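Side-chain contacts in transferrin (PDB 6WB6), which binds a single ferric ion per molecule together with a carbonate anion and transports iron as a secreted insect transferrin: residues Asp453-Lys458 and Lys480-Ser485; Asn436-Val441 and Thr466-His471; Glu18-Val23 and Lys294-Ser299. All blocks are in the same frame, centred on the assembly; numbering follows the deposited sequence.

Contacts 1 and 2 belong to the second transferrin-like half of the chain, contact 3 to the first. The segments of contacts 1 and 2 alternate along the sequence, and helix 467-479 ties them together: its first turn packs on strand 437-443 in contact 2, and the chain leaving its far end enters contact 1. Their centres lie about 16 Å apart, with nearest atoms about 6 Å apart. Contact 3 joins helices 14-21 and 286-300 in the half that holds the ferric ion and carbonate; its centre is about 51 Å from that of contact 2 and about 67 Å from that of contact 1. All three lie away from the iron site formed with Tyr-90 and Tyr-204.

Contact 1. Residues Asp453-Lys458 and Lys480-Ser485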
# COMPACT_ATOMS: atom_id res chain seq x y z
N ASP A 453 -10.94 41.34 10.46
CA ASP A 453 -9.78 42.23 10.48
C ASP A 453 -9.20 42.50 9.10
O ASP A 453 -8.43 43.45 8.94
CB ASP A 453 -8.65 41.66 11.34
CG ASP A 453 -9.06 41.41 12.76
OD1 ASP A 453 -10.01 42.06 13.25
OD2 ASP A 453 -8.40 40.58 13.39
N LEU A 454 -9.52 41.67 8.12
CA LEU A 454 -9.05 41.88 6.76
C LEU A 454 -10.05 42.63 5.89
O LEU A 454 -9.77 42.87 4.71
CB LEU A 454 -8.68 40.54 6.12
CG LEU A 454 -7.36 40.04 6.70
CD1 LEU A 454 -7.22 38.53 6.61
CD2 LEU A 454 -6.21 40.72 5.96
N ARG A 455 -11.20 43.02 6.44
CA ARG A 455 -12.16 43.79 5.67
C ARG A 455 -11.56 45.15 5.31
O ARG A 455 -10.90 45.79 6.13
CB ARG A 455 -13.46 43.98 6.46
CG ARG A 455 -14.51 44.78 5.71
CD ARG A 455 -15.81 44.88 6.50
NE ARG A 455 -16.79 43.87 6.09
CZ ARG A 455 -17.00 42.72 6.71
NH1 ARG A 455 -16.30 42.37 7.80
NH2 ARG A 455 -17.92 41.89 6.23
N GLY A 456 -11.80 45.58 4.07
CA GLY A 456 -11.22 46.80 3.54
C GLY A 456 -9.80 46.66 3.04
O GLY A 456 -9.29 47.58 2.38
N LYS A 457 -9.14 45.54 3.32
CA LYS A 457 -7.73 45.38 3.05
C LYS A 457 -7.54 44.87 1.62
O LYS A 457 -8.43 45.02 0.77
CB LYS A 457 -7.13 44.45 4.10
CG LYS A 457 -7.48 44.90 5.52
N LYS A 458 -6.38 44.28 1.34
CA LYS A 458 -6.00 43.81 0.01
C LYS A 458 -5.63 42.34 0.11
O LYS A 458 -5.11 41.88 1.13
CB LYS A 458 -4.78 44.59 -0.53
CG LYS A 458 -4.96 46.10 -0.72
CD LYS A 458 -3.63 46.82 -0.54
N LYS A 480 -19.34 32.56 6.41
CA LYS A 480 -19.43 33.41 7.58
C LYS A 480 -20.26 34.66 7.32
O LYS A 480 -20.25 35.60 8.12
CB LYS A 480 -18.03 33.78 8.07
CG LYS A 480 -17.34 32.66 8.85
CD LYS A 480 -16.43 33.17 9.96
CE LYS A 480 -16.18 32.10 11.04
NZ LYS A 480 -15.78 32.68 12.37
N ARG A 481 -20.97 34.69 6.19
CA ARG A 481 -21.86 35.79 5.81
C ARG A 481 -21.13 37.13 5.76
O ARG A 481 -21.78 38.18 5.75
CB ARG A 481 -23.08 35.86 6.73
CG ARG A 481 -24.29 35.09 6.20
CD ARG A 481 -25.10 34.46 7.34
NE ARG A 481 -26.43 34.04 6.91
N ALA A 482 -19.80 37.13 5.68
CA ALA A 482 -19.08 38.39 5.52
C ALA A 482 -19.32 39.02 4.15
O ALA A 482 -18.99 40.20 3.96
CB ALA A 482 -17.59 38.19 5.74
N ILE A 483 -19.87 38.27 3.19
CA ILE A 483 -20.26 38.83 1.91
C ILE A 483 -21.51 38.09 1.46
O ILE A 483 -21.67 36.90 1.75
CB ILE A 483 -19.14 38.75 0.83
CG1 ILE A 483 -19.04 37.34 0.23
CG2 ILE A 483 -17.78 39.20 1.40
CD1 ILE A 483 -18.07 37.21 -0.95
N GLN A 484 -22.38 38.78 0.76
CA GLN A 484 -23.55 38.11 0.22
C GLN A 484 -23.12 37.10 -0.83
O GLN A 484 -21.99 37.13 -1.35
CB GLN A 484 -24.52 39.13 -0.37
N SER A 485 -24.03 36.19 -1.15
CA SER A 485 -23.77 35.13 -2.11
C SER A 485 -24.31 35.46 -3.50
O SER A 485 -24.18 34.63 -4.40
CB SER A 485 -24.38 33.82 -1.60
OG SER A 485 -25.43 34.05 -0.68
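Arg-455 reaches across to Ala-482 with one end of its guanidinium group, and this pair makes up the whole contact, which buries just 73 Å² at the protein surface. The polar part is the approach of Arg-455 NH2 to the backbone carbonyl of Ala-482: NH2 lies 3.0 Å from Ala-482 O, and the oxygen sits at the edge of the guanidinium, near its plane. A plain van der Waals touch accompanies it, Arg-455 NH2 lying 3.7 Å from Ala-482 CB. The arginine chain runs extended through chi1 (-180°) and chi2, then bends at chi3 (-96°), a shape that carries the planar group across although the nearest CA atoms, those of Arg-455 and Ala-482, are 8.8 Å apart. Each end is set by local backbone structure. Arg-455 occupies a type II turn from Leu-454 to Lys-457, while Ala-482 is part of the Schellman motif that ends helix 467-479, its N bonded back to Leu-477 O, with Arg-481 as C-prime. Phe-495 of helix 488-495 touches both Arg-455 and Ile-483. Arg-455 has two conformers, one of which makes this approach, so the link is probably partial: a cationic end near a carbonyl oxygen, at a surface where water can compete.

Contact 2. Residues Asn436-Val441 and Thr466-His471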
# COMPACT_ATOMS: atom_id res chain seq x y z
N ASN A 436 -3.54 18.34 0.51
CA ASN A 436 -3.22 19.75 0.50
C ASN A 436 -4.30 20.53 1.24
O ASN A 436 -5.45 20.10 1.31
CB ASN A 436 -3.10 20.28 -0.92
CG ASN A 436 -1.92 19.69 -1.66
OD1 ASN A 436 -0.82 19.59 -1.11
ND2 ASN A 436 -2.16 19.23 -2.88
N TYR A 437 -3.91 21.68 1.78
CA TYR A 437 -4.85 22.61 2.38
C TYR A 437 -4.75 23.97 1.71
O TYR A 437 -3.66 24.45 1.39
CB TYR A 437 -4.59 22.78 3.87
CG TYR A 437 -5.04 21.59 4.68
CD1 TYR A 437 -4.43 20.36 4.52
CD2 TYR A 437 -6.07 21.69 5.58
CE1 TYR A 437 -4.84 19.27 5.25
CE2 TYR A 437 -6.49 20.61 6.31
CZ TYR A 437 -5.87 19.41 6.14
OH TYR A 437 -6.28 18.32 6.88
N ALA A 438 -5.90 24.59 1.51
CA ALA A 438 -5.93 26.00 1.20
C ALA A 438 -5.64 26.79 2.47
O ALA A 438 -6.30 26.61 3.49
CB ALA A 438 -7.29 26.40 0.62
N VAL A 439 -4.63 27.65 2.42
CA VAL A 439 -4.23 28.39 3.61
C VAL A 439 -4.22 29.87 3.29
O VAL A 439 -4.44 30.29 2.15
CB VAL A 439 -2.87 27.94 4.17
CG1 VAL A 439 -2.86 26.44 4.32
CG2 VAL A 439 -1.72 28.42 3.30
N ALA A 440 -4.02 30.65 4.35
CA ALA A 440 -3.98 32.11 4.31
C ALA A 440 -2.65 32.54 4.88
O ALA A 440 -2.43 32.42 6.10
CB ALA A 440 -5.13 32.72 5.10
N VAL A 441 -1.76 33.04 4.02
CA VAL A 441 -0.40 33.40 4.40
C VAL A 441 -0.38 34.89 4.71
O VAL A 441 -0.89 35.70 3.92
CB VAL A 441 0.59 33.04 3.27
CG1 VAL A 441 2.01 33.34 3.69
CG2 VAL A 441 0.43 31.58 2.85
N THR A 466 -7.94 27.94 -9.22
CA THR A 466 -7.52 27.05 -8.15
C THR A 466 -8.54 27.02 -7.02
O THR A 466 -9.27 27.98 -6.76
CB THR A 466 -6.17 27.45 -7.56
OG1 THR A 466 -6.37 28.58 -6.72
CG2 THR A 466 -5.15 27.76 -8.64
N PHE A 467 -8.54 25.89 -6.31
CA PHE A 467 -9.34 25.79 -5.09
C PHE A 467 -8.88 26.81 -4.05
O PHE A 467 -9.68 27.61 -3.56
CB PHE A 467 -9.25 24.36 -4.54
CG PHE A 467 -10.00 24.17 -3.28
CD1 PHE A 467 -9.39 24.38 -2.06
CD2 PHE A 467 -11.33 23.80 -3.31
CE1 PHE A 467 -10.08 24.22 -0.90
CE2 PHE A 467 -12.04 23.64 -2.16
CZ PHE A 467 -11.41 23.85 -0.94
N SER A 468 -7.60 26.81 -3.72
CA SER A 468 -7.12 27.65 -2.63
C SER A 468 -7.20 29.14 -2.97
O SER A 468 -7.32 29.98 -2.07
CB SER A 468 -5.67 27.30 -2.28
OG SER A 468 -5.42 25.90 -2.38
N GLY A 469 -7.17 29.46 -4.25
CA GLY A 469 -7.11 30.84 -4.66
C GLY A 469 -8.49 31.46 -4.71
O GLY A 469 -8.68 32.61 -4.32
N LEU A 470 -9.47 30.68 -5.15
CA LEU A 470 -10.80 31.21 -5.42
C LEU A 470 -11.83 30.54 -4.52
O LEU A 470 -12.42 31.20 -3.66
CB LEU A 470 -11.15 31.03 -6.90
CG LEU A 470 -12.48 31.61 -7.39
CD1 LEU A 470 -13.61 30.64 -7.15
CD2 LEU A 470 -12.76 32.97 -6.74
N HIS A 471 -12.05 29.23 -4.68
CA HIS A 471 -13.10 28.53 -3.96
C HIS A 471 -13.02 28.80 -2.46
O HIS A 471 -13.97 29.30 -1.85
CB HIS A 471 -13.01 27.03 -4.23
CG HIS A 471 -13.43 26.63 -5.61
ND1 HIS A 471 -14.41 25.69 -5.84
CD2 HIS A 471 -12.99 27.03 -6.82
CE1 HIS A 471 -14.56 25.53 -7.14
NE2 HIS A 471 -13.72 26.33 -7.76
O HOH W 1 -6.81 29.70 0.61
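Ala-438 CB presses against the first turn of helix 467-479, where it meets both Ser-468 and the ring of Phe-467. The tight part is the serine: Ala-438 CB lies 3.4 Å from Ser-468 CB and 3.5 Å from Ser-468 CA, both shorter than ordinary van der Waals contact. With chi1 at -37°, Ser-468 OG turns beside its own backbone N and also touches the alanine, 3.6 Å from Ala-438 CB. Phe-467 packs less closely. Its CG stands anti to the backbone N (chi1 178°), which swings the ring toward the strand and brings its edge, not its face, to the methyl, with CE1 3.9 Å from Ala-438 CB. The looser side is bridged by a water that donates to Val-439 O at 2.9 Å and to Ser-468 O at 2.7 Å, joining strand and helix where their main chains do not meet directly. The helix start is held by Thr-466, the N-cap, whose OG1 accepts from Gly-469 N at 2.7 Å. The axes of 437-441 and 467-471 cross at -72° and come within 7.7 Å, and Ala-472 one turn on also touches Ala-438. Small side chains thus let a helix lie close on the mixed sheet of this transferrin half, while one water serves two carbonyl oxygens at the seam.

Contact 3. Residues Glu18-Val23 and Lys294-Ser299; sequences EQMLEV and KQLADS
Leu-296 is the first residue of 294-299 to touch the other segment, fitting both methyls against Met-20 and Val-23. Its CD1 faces the methionine thioether, 3.9 Å from Met-20 SD and 4.1 Å from Met-20 CE, and the two side chains cross at about a right angle. Met-20 runs extended through chi1 and chi2, then bends at chi3 (89°), which puts CE beside the same methyl. Leu-296 CD2 turns to the valine, 3.6 Å from Val-23 CG1, and also lies 4.0 Å from Met-20 CG. One turn on, Ser-299 closes the contact at its more exposed end: its OG lies 3.7 Å from Val-23 CG1, and that hydroxyl bonds weakly back to Leu-296 O. Trp-307 of helix 306-311 touches Met-20, Val-23 and Leu-296, and Leu-312 also meets Met-20 and Leu-296, so helix 286-300 is joined here to the end of helix 14-21 within one apolar cluster. An alanine in place of Met-20 would probably cost Leu-296 CD1 its thioether partner and open a gap beside Trp-307. Between these two segments cohesion comes from the fit of apolar groups, while the nearby bond of Gln-295 OE1 to Ser-27 N adds a directed tie.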
# COMPACT_ATOMS: atom_id res chain seq x y z
N GLU A 18 25.84 -0.26 -10.27
CA GLU A 18 27.11 0.10 -10.88
C GLU A 18 28.25 -0.08 -9.89
O GLU A 18 29.26 -0.70 -10.22
CB GLU A 18 27.05 1.54 -11.41
CG GLU A 18 26.04 1.69 -12.57
CD GLU A 18 25.65 3.14 -12.85
OE1 GLU A 18 26.19 4.06 -12.19
OE2 GLU A 18 24.81 3.37 -13.74
N GLN A 19 28.06 0.38 -8.65
CA GLN A 19 29.04 0.10 -7.61
C GLN A 19 29.26 -1.39 -7.47
O GLN A 19 30.39 -1.85 -7.25
CB GLN A 19 28.59 0.71 -6.28
N MET A 20 28.18 -2.17 -7.58
CA MET A 20 28.32 -3.62 -7.53
C MET A 20 29.21 -4.12 -8.66
O MET A 20 30.04 -5.03 -8.47
CB MET A 20 26.95 -4.29 -7.61
CG MET A 20 27.07 -5.79 -7.61
SD MET A 20 25.51 -6.67 -7.57
CE MET A 20 25.16 -6.79 -9.33
N LEU A 21 29.05 -3.57 -9.86
CA LEU A 21 29.85 -4.02 -10.97
C LEU A 21 31.33 -3.72 -10.77
O LEU A 21 32.14 -4.22 -11.54
CB LEU A 21 29.38 -3.37 -12.28
CG LEU A 21 27.95 -3.63 -12.78
CD1 LEU A 21 27.77 -2.95 -14.12
CD2 LEU A 21 27.63 -5.10 -12.91
N GLU A 22 31.68 -2.89 -9.79
CA GLU A 22 33.07 -2.60 -9.46
C GLU A 22 33.63 -3.50 -8.36
O GLU A 22 34.83 -3.47 -8.11
CB GLU A 22 33.23 -1.14 -9.02
CG GLU A 22 32.53 -0.12 -9.92
CD GLU A 22 33.03 -0.14 -11.34
OE1 GLU A 22 34.07 -0.79 -11.60
OE2 GLU A 22 32.39 0.50 -12.21
N VAL A 23 32.78 -4.28 -7.69
CA VAL A 23 33.24 -5.23 -6.68
C VAL A 23 34.19 -6.21 -7.34
O VAL A 23 33.78 -6.89 -8.29
CB VAL A 23 32.05 -5.96 -6.03
CG1 VAL A 23 32.49 -7.22 -5.30
CG2 VAL A 23 31.38 -5.04 -5.10
N LYS A 294 27.31 -15.98 -6.48
CA LYS A 294 27.82 -16.53 -5.22
C LYS A 294 28.96 -15.69 -4.67
O LYS A 294 29.06 -15.49 -3.45
CB LYS A 294 28.27 -17.98 -5.41
CG LYS A 294 27.13 -18.99 -5.57
CD LYS A 294 27.61 -20.43 -5.82
CE LYS A 294 28.68 -20.91 -4.81
NZ LYS A 294 28.26 -20.87 -3.37
N GLN A 295 29.83 -15.18 -5.55
CA GLN A 295 30.99 -14.42 -5.07
C GLN A 295 30.58 -13.04 -4.56
O GLN A 295 31.10 -12.58 -3.54
CB GLN A 295 32.03 -14.30 -6.19
CG GLN A 295 32.90 -15.51 -6.27
CD GLN A 295 33.68 -15.60 -7.55
OE1 GLN A 295 33.83 -14.61 -8.27
NE2 GLN A 295 34.17 -16.80 -7.86
N LEU A 296 29.67 -12.37 -5.27
CA LEU A 296 29.14 -11.10 -4.79
C LEU A 296 28.43 -11.28 -3.46
O LEU A 296 28.53 -10.43 -2.57
CB LEU A 296 28.17 -10.51 -5.84
CG LEU A 296 28.80 -10.06 -7.16
CD1 LEU A 296 27.73 -9.80 -8.25
CD2 LEU A 296 29.61 -8.80 -6.89
N ALA A 297 27.67 -12.38 -3.32
CA ALA A 297 26.97 -12.65 -2.06
C ALA A 297 27.97 -12.78 -0.92
O ALA A 297 27.80 -12.18 0.15
CB ALA A 297 26.13 -13.92 -2.17
N ASP A 298 29.03 -13.55 -1.14
CA ASP A 298 29.94 -13.85 -0.05
C ASP A 298 30.84 -12.66 0.29
O ASP A 298 31.41 -12.64 1.38
CB ASP A 298 30.76 -15.09 -0.39
CG ASP A 298 29.90 -16.36 -0.46
OD1 ASP A 298 28.81 -16.36 0.14
OD2 ASP A 298 30.31 -17.35 -1.11
N SER A 299 30.96 -11.67 -0.59
CA SER A 299 31.78 -10.51 -0.29
C SER A 299 30.97 -9.33 0.23
O SER A 299 31.51 -8.50 0.97
CB SER A 299 32.57 -10.07 -1.52
OG SER A 299 31.74 -9.31 -2.36